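Local coordinates for calreticulin, putative (Trypanosoma cruzi, PDB 5HCF), which probably acts as a lectin-like chaperone, its globular domain of legume lectin fold combining carbohydrate-binding and peptide-binding properties, at residues 67-72 / 104-109; 145-150 / 238-243. One frame throughout, in Å; residues are numbered along the deposited sequence.

Both contacts are buried, and they lie on the two sides of one beta-sheet, the one in which strands 69-76 and 145-152 are antiparallel neighbours. Contact 1 (67-72 / 104-109) faces inward, to the second sheet of the sandwich, and lies closer to the centre of the chain; contact 2 (145-150 / 238-243) faces outward, where helix 233-243 covers the sheet. Their centres are about 15 Å apart, and the probable hydrogen bonds from L150 N to V71 O and between the hydroxyls of S72 and T149 join them. Contact 1 is aromatic and aliphatic, whereas contact 2 is a smaller valine pair beside a hydroxyl pair, with exposed charged residues elsewhere on the helix.

Contact 1 of 2, residues 67-72 / 104-109; sequences KSLVVS and KYWLMF
The CD2 methyl of L69 comes obliquely onto the six-membered part of the W106 indole, 3.5 Å from W106 CZ3 and 3.6 Å from W106 CH2. L69 holds CG anti to its backbone N (chi1 -178°), which sends the branch out from the strand toward the other sheet. The second apolar pair is aliphatic. V71 and L107 pass alongside one another, running in opposite senses, with V71 CG2 4.0 Å from L107 CD2, and both also touch L90 of strand 83-91.

A backbone oxygen supplies the remaining touch. The ring of F109 comes up to the strand obliquely, its CE2 lying 3.9 Å from V71 O, a carbonyl already used in pairing with L150. No hydrogen bond crosses between the two segments.

W106 and L107 both face L90 in a classic beta bulge, and both point their side chains at strand 69-76. This is the face-to-face packing of two antiparallel sheets in the legume lectin fold. All five touching residues are buried, so what joins the sheets here is apolar packing, while L69 and V71 pair by backbone with I152 and L150 within their own sheet, and W106 with L90 in the other.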
loop_
_atom_site.group_PDB
_atom_site.type_symbol
_atom_site.label_atom_id
_atom_site.label_comp_id
_atom_site.label_asym_id
_atom_site.label_seq_id
_atom_site.Cartn_x
_atom_site.Cartn_y
_atom_site.Cartn_z
ATOM N N LYS A 67 -6.627 17.696 -7.461
ATOM C CA LYS A 67 -6.863 17.459 -6.043
ATOM C C LYS A 67 -5.855 16.434 -5.533
ATOM O O LYS A 67 -5.281 15.668 -6.312
ATOM C CB LYS A 67 -8.289 16.969 -5.789
ATOM C CG LYS A 67 -9.362 17.976 -6.143
ATOM C CD LYS A 67 -10.741 17.340 -6.106
ATOM C CE LYS A 67 -11.106 16.897 -4.694
ATOM N NZ LYS A 67 -11.146 18.052 -3.752
ATOM N N SER A 68 -5.602 16.458 -4.230
ATOM C CA SER A 68 -4.694 15.496 -3.621
ATOM C C SER A 68 -5.328 14.115 -3.512
ATOM O O SER A 68 -6.557 13.970 -3.500
ATOM C CB SER A 68 -4.250 15.974 -2.237
ATOM O OG SER A 68 -3.244 16.974 -2.339
ATOM N N LEU A 69 -4.476 13.103 -3.430
ATOM C CA LEU A 69 -4.924 11.756 -3.141
ATOM C C LEU A 69 -3.975 11.150 -2.126
ATOM O O LEU A 69 -2.767 11.100 -2.349
ATOM C CB LEU A 69 -4.987 10.903 -4.413
ATOM C CG LEU A 69 -5.494 9.470 -4.213
ATOM C CD1 LEU A 69 -6.967 9.479 -3.851
ATOM C CD2 LEU A 69 -5.260 8.627 -5.451
ATOM N N VAL A 70 -4.526 10.715 -0.998
ATOM C CA VAL A 70 -3.724 10.140 0.072
ATOM C C VAL A 70 -4.163 8.711 0.364
ATOM O O VAL A 70 -5.351 8.449 0.594
ATOM C CB VAL A 70 -3.818 10.975 1.363
ATOM C CG1 VAL A 70 -2.860 10.436 2.420
ATOM C CG2 VAL A 70 -3.521 12.438 1.072
ATOM N N VAL A 71 -3.194 7.797 0.367
ATOM C CA VAL A 71 -3.435 6.387 0.661
ATOM C C VAL A 71 -2.660 5.971 1.901
ATOM O O VAL A 71 -1.473 6.261 2.028
ATOM C CB VAL A 71 -3.022 5.469 -0.514
ATOM C CG1 VAL A 71 -3.697 4.107 -0.394
ATOM C CG2 VAL A 71 -3.357 6.116 -1.841
ATOM N N SER A 72 -3.332 5.287 2.816
ATOM C CA SER A 72 -2.682 4.821 4.029
ATOM C C SER A 72 -3.213 3.455 4.444
ATOM O O SER A 72 -4.394 3.153 4.253
ATOM C CB SER A 72 -2.879 5.833 5.158
ATOM O OG SER A 72 -1.997 5.567 6.233
ATOM N N LYS A 104 -5.011 -5.228 -14.106
ATOM C CA LYS A 104 -4.494 -3.875 -14.236
ATOM C C LYS A 104 -4.787 -3.045 -12.992
ATOM O O LYS A 104 -5.945 -2.878 -12.599
ATOM C CB LYS A 104 -5.085 -3.182 -15.463
ATOM C CG LYS A 104 -4.810 -1.682 -15.504
ATOM C CD LYS A 104 -5.250 -1.050 -16.815
ATOM C CE LYS A 104 -4.952 0.446 -16.829
ATOM N NZ LYS A 104 -5.315 1.092 -18.127
ATOM N N TYR A 105 -3.730 -2.532 -12.371
ATOM C CA TYR A 105 -3.874 -1.623 -11.242
ATOM C C TYR A 105 -3.343 -0.250 -11.629
ATOM O O TYR A 105 -2.654 -0.112 -12.637
ATOM C CB TYR A 105 -3.139 -2.162 -10.009
ATOM C CG TYR A 105 -1.659 -2.389 -10.231
ATOM C CD1 TYR A 105 -1.181 -3.628 -10.625
ATOM C CD2 TYR A 105 -0.742 -1.358 -10.064
ATOM C CE1 TYR A 105 0.163 -3.839 -10.841
ATOM C CE2 TYR A 105 0.606 -1.560 -10.278
ATOM C CZ TYR A 105 1.052 -2.803 -10.666
ATOM O OH TYR A 105 2.394 -3.013 -10.879
ATOM N N TRP A 106 -3.683 0.764 -10.841
ATOM C CA TRP A 106 -3.081 2.079 -10.998
ATOM C C TRP A 106 -1.917 2.221 -10.030
ATOM O O TRP A 106 -0.881 2.789 -10.371
ATOM C CB TRP A 106 -4.091 3.199 -10.754
ATOM C CG TRP A 106 -3.453 4.573 -10.732
ATOM C CD1 TRP A 106 -2.876 5.228 -11.785
ATOM C CD2 TRP A 106 -3.328 5.449 -9.602
ATOM N NE1 TRP A 106 -2.402 6.454 -11.379
ATOM C CE2 TRP A 106 -2.668 6.615 -10.046
ATOM C CE3 TRP A 106 -3.712 5.361 -8.260
ATOM C CZ2 TRP A 106 -2.383 7.686 -9.194
ATOM C CZ3 TRP A 106 -3.429 6.426 -7.414
ATOM C CH2 TRP A 106 -2.769 7.571 -7.884
ATOM N N LEU A 107 -2.111 1.726 -8.810
ATOM C CA LEU A 107 -1.089 1.814 -7.778
ATOM C C LEU A 107 -0.860 0.491 -7.049
ATOM O O LEU A 107 -1.807 -0.196 -6.662
ATOM C CB LEU A 107 -1.460 2.903 -6.760
ATOM C CG LEU A 107 -0.519 3.136 -5.570
ATOM C CD1 LEU A 107 0.774 3.835 -5.994
ATOM C CD2 LEU A 107 -1.217 3.916 -4.459
ATOM N N MET A 108 0.411 0.139 -6.886
ATOM C CA MET A 108 0.807 -0.955 -6.010
ATOM C C MET A 108 1.712 -0.381 -4.929
ATOM O O MET A 108 2.797 0.130 -5.221
ATOM C CB MET A 108 1.513 -2.064 -6.786
ATOM C CG MET A 108 2.071 -3.174 -5.909
ATOM S SD MET A 108 2.619 -4.604 -6.866
ATOM C CE MET A 108 4.094 -5.075 -5.960
ATOM N N PHE A 109 1.260 -0.462 -3.683
ATOM C CA PHE A 109 1.887 0.281 -2.595
ATOM C C PHE A 109 1.991 -0.532 -1.305
ATOM O O PHE A 109 0.990 -1.045 -0.806
ATOM C CB PHE A 109 1.087 1.571 -2.364
ATOM C CG PHE A 109 1.550 2.385 -1.192
ATOM C CD1 PHE A 109 2.870 2.778 -1.077
ATOM C CD2 PHE A 109 0.649 2.768 -0.206
ATOM C CE1 PHE A 109 3.286 3.526 0.005
ATOM C CE2 PHE A 109 1.057 3.517 0.875
ATOM C CZ PHE A 109 2.378 3.899 0.981
#

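Contact 2 of 2, residues 145-150 / 238-243; sequences THVYTL and DLVEKT
V147 and V240 reach toward each other tip to tip, with V147 CG1 and V240 CG1 4.1 Å apart, and this methyl pair is the tight part of the contact. On each valine CG1, set anti to the backbone N (chi1 -173° on V147, 171° on V240), is the methyl that meets the other residue. The other branch of V240 turns to T149: V240 CG2 comes 4.3 Å from T149 OG1. That hydroxyl has its polar partner in S72 OG on the neighbouring strand, so the methyl lies beside a hydrogen-bonded pair of hydroxyls. V240 also touches the side chain of S72, which puts it over both strands.

Here helix 233-243 packs on the outer face of one sheet of the lectin-type sandwich; Y148 and L150, alternating with V147 and T149, point to the inner side and pack on F109 of strand 107-114.

Away from the valines the contact gives way to solvent. D238, E241 and K242 are exposed and make no contact with the strand. T243 is partly exposed and turns back on its own helix, where its OG1 gives a 2.9 Å hydrogen bond to L239 O at a C=O...O angle of 134°. T243 N binds the same L239 O at 3.0 Å from the opposite face of the carbonyl plane, so two donors from one residue grip that oxygen.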
loop_
_atom_site.group_PDB
_atom_site.type_symbol
_atom_site.label_atom_id
_atom_site.label_comp_id
_atom_site.label_asym_id
_atom_site.label_seq_id
_atom_site.Cartn_x
_atom_site.Cartn_y
_atom_site.Cartn_z
ATOM N N THR A 145 3.573 -3.286 14.340
ATOM C CA THR A 145 2.719 -2.696 13.320
ATOM C C THR A 145 3.386 -1.471 12.703
ATOM O O THR A 145 3.878 -0.598 13.414
ATOM C CB THR A 145 1.346 -2.284 13.891
ATOM O OG1 THR A 145 0.618 -3.452 14.278
ATOM C CG2 THR A 145 0.534 -1.510 12.852
ATOM N N HIS A 146 3.405 -1.414 11.375
ATOM C CA HIS A 146 3.920 -0.244 10.678
ATOM C C HIS A 146 2.895 0.296 9.692
ATOM O O HIS A 146 2.115 -0.462 9.112
ATOM C CB HIS A 146 5.230 -0.574 9.965
ATOM C CG HIS A 146 6.321 -1.000 10.898
ATOM N ND1 HIS A 146 7.014 -0.106 11.685
ATOM C CD2 HIS A 146 6.835 -2.221 11.169
ATOM C CE1 HIS A 146 7.906 -0.760 12.407
ATOM N NE2 HIS A 146 7.820 -2.045 12.111
ATOM N N VAL A 147 2.896 1.613 9.521
ATOM C CA VAL A 147 1.916 2.287 8.675
ATOM C C VAL A 147 2.578 2.889 7.440
ATOM O O VAL A 147 3.630 3.521 7.531
ATOM C CB VAL A 147 1.187 3.406 9.447
ATOM C CG1 VAL A 147 0.055 3.993 8.605
ATOM C CG2 VAL A 147 0.664 2.880 10.776
ATOM N N TYR A 148 1.948 2.701 6.286
ATOM C CA TYR A 148 2.487 3.226 5.039
ATOM C C TYR A 148 1.494 4.193 4.415
ATOM O O TYR A 148 0.370 3.823 4.084
ATOM C CB TYR A 148 2.825 2.085 4.079
ATOM C CG TYR A 148 3.749 1.063 4.705
ATOM C CD1 TYR A 148 3.247 0.048 5.512
ATOM C CD2 TYR A 148 5.124 1.123 4.506
ATOM C CE1 TYR A 148 4.085 -0.882 6.092
ATOM C CE2 TYR A 148 5.969 0.199 5.081
ATOM C CZ TYR A 148 5.446 -0.800 5.875
ATOM O OH TYR A 148 6.281 -1.728 6.453
ATOM N N THR A 149 1.923 5.442 4.268
ATOM C CA THR A 149 1.049 6.505 3.792
ATOM C C THR A 149 1.659 7.206 2.589
ATOM O O THR A 149 2.846 7.529 2.585
ATOM C CB THR A 149 0.776 7.551 4.897
ATOM O OG1 THR A 149 0.286 6.898 6.076
ATOM C CG2 THR A 149 -0.244 8.566 4.425
ATOM N N LEU A 150 0.843 7.433 1.565
ATOM C CA LEU A 150 1.305 8.077 0.341
ATOM C C LEU A 150 0.451 9.284 -0.004
ATOM O O LEU A 150 -0.777 9.193 -0.074
ATOM C CB LEU A 150 1.291 7.097 -0.834
ATOM C CG LEU A 150 1.771 7.691 -2.160
ATOM C CD1 LEU A 150 3.180 8.240 -2.008
ATOM C CD2 LEU A 150 1.704 6.684 -3.285
ATOM N N ASP A 238 -4.093 12.548 10.917
ATOM C CA ASP A 238 -4.849 12.619 12.163
ATOM C C ASP A 238 -5.492 11.273 12.464
ATOM O O ASP A 238 -5.535 10.830 13.612
ATOM C CB ASP A 238 -5.922 13.704 12.089
ATOM C CG ASP A 238 -5.349 15.099 12.210
ATOM O OD1 ASP A 238 -4.207 15.231 12.705
ATOM O OD2 ASP A 238 -6.041 16.062 11.809
ATOM N N LEU A 239 -5.991 10.628 11.416
ATOM C CA LEU A 239 -6.647 9.335 11.549
ATOM C C LEU A 239 -5.637 8.245 11.899
ATOM O O LEU A 239 -5.983 7.249 12.535
ATOM C CB LEU A 239 -7.383 8.983 10.256
ATOM C CG LEU A 239 -8.451 7.892 10.321
ATOM C CD1 LEU A 239 -9.558 8.303 11.267
ATOM C CD2 LEU A 239 -9.009 7.610 8.937
ATOM N N VAL A 240 -4.389 8.442 11.474
ATOM C CA VAL A 240 -3.313 7.501 11.774
ATOM C C VAL A 240 -2.933 7.592 13.251
ATOM O O VAL A 240 -2.626 6.583 13.882
ATOM C CB VAL A 240 -2.063 7.751 10.902
ATOM C CG1 VAL A 240 -0.898 6.908 11.392
ATOM C CG2 VAL A 240 -2.356 7.435 9.447
ATOM N N GLU A 241 -2.958 8.802 13.797
ATOM C CA GLU A 241 -2.726 8.990 15.221
ATOM C C GLU A 241 -3.788 8.278 16.042
ATOM O O GLU A 241 -3.483 7.650 17.054
ATOM C CB GLU A 241 -2.697 10.476 15.575
ATOM C CG GLU A 241 -1.300 11.024 15.795
ATOM C CD GLU A 241 -0.641 10.432 17.029
ATOM O OE1 GLU A 241 -1.351 10.202 18.031
ATOM O OE2 GLU A 241 0.588 10.198 16.998
ATOM N N LYS A 242 -5.035 8.383 15.596
ATOM C CA LYS A 242 -6.155 7.761 16.290
ATOM C C LYS A 242 -6.060 6.239 16.283
ATOM O O LYS A 242 -6.206 5.592 17.321
ATOM C CB LYS A 242 -7.477 8.175 15.645
ATOM C CG LYS A 242 -8.687 7.501 16.268
ATOM C CD LYS A 242 -9.939 7.700 15.428
ATOM C CE LYS A 242 -10.444 9.127 15.469
ATOM N NZ LYS A 242 -11.630 9.299 14.581
ATOM N N THR A 243 -5.819 5.680 15.101
ATOM C CA THR A 243 -5.744 4.235 14.921
ATOM C C THR A 243 -4.420 3.575 15.316
ATOM O O THR A 243 -4.417 2.559 16.014
ATOM C CB THR A 243 -6.023 3.870 13.464
ATOM O OG1 THR A 243 -5.064 4.529 12.625
ATOM C CG2 THR A 243 -7.419 4.322 13.077
#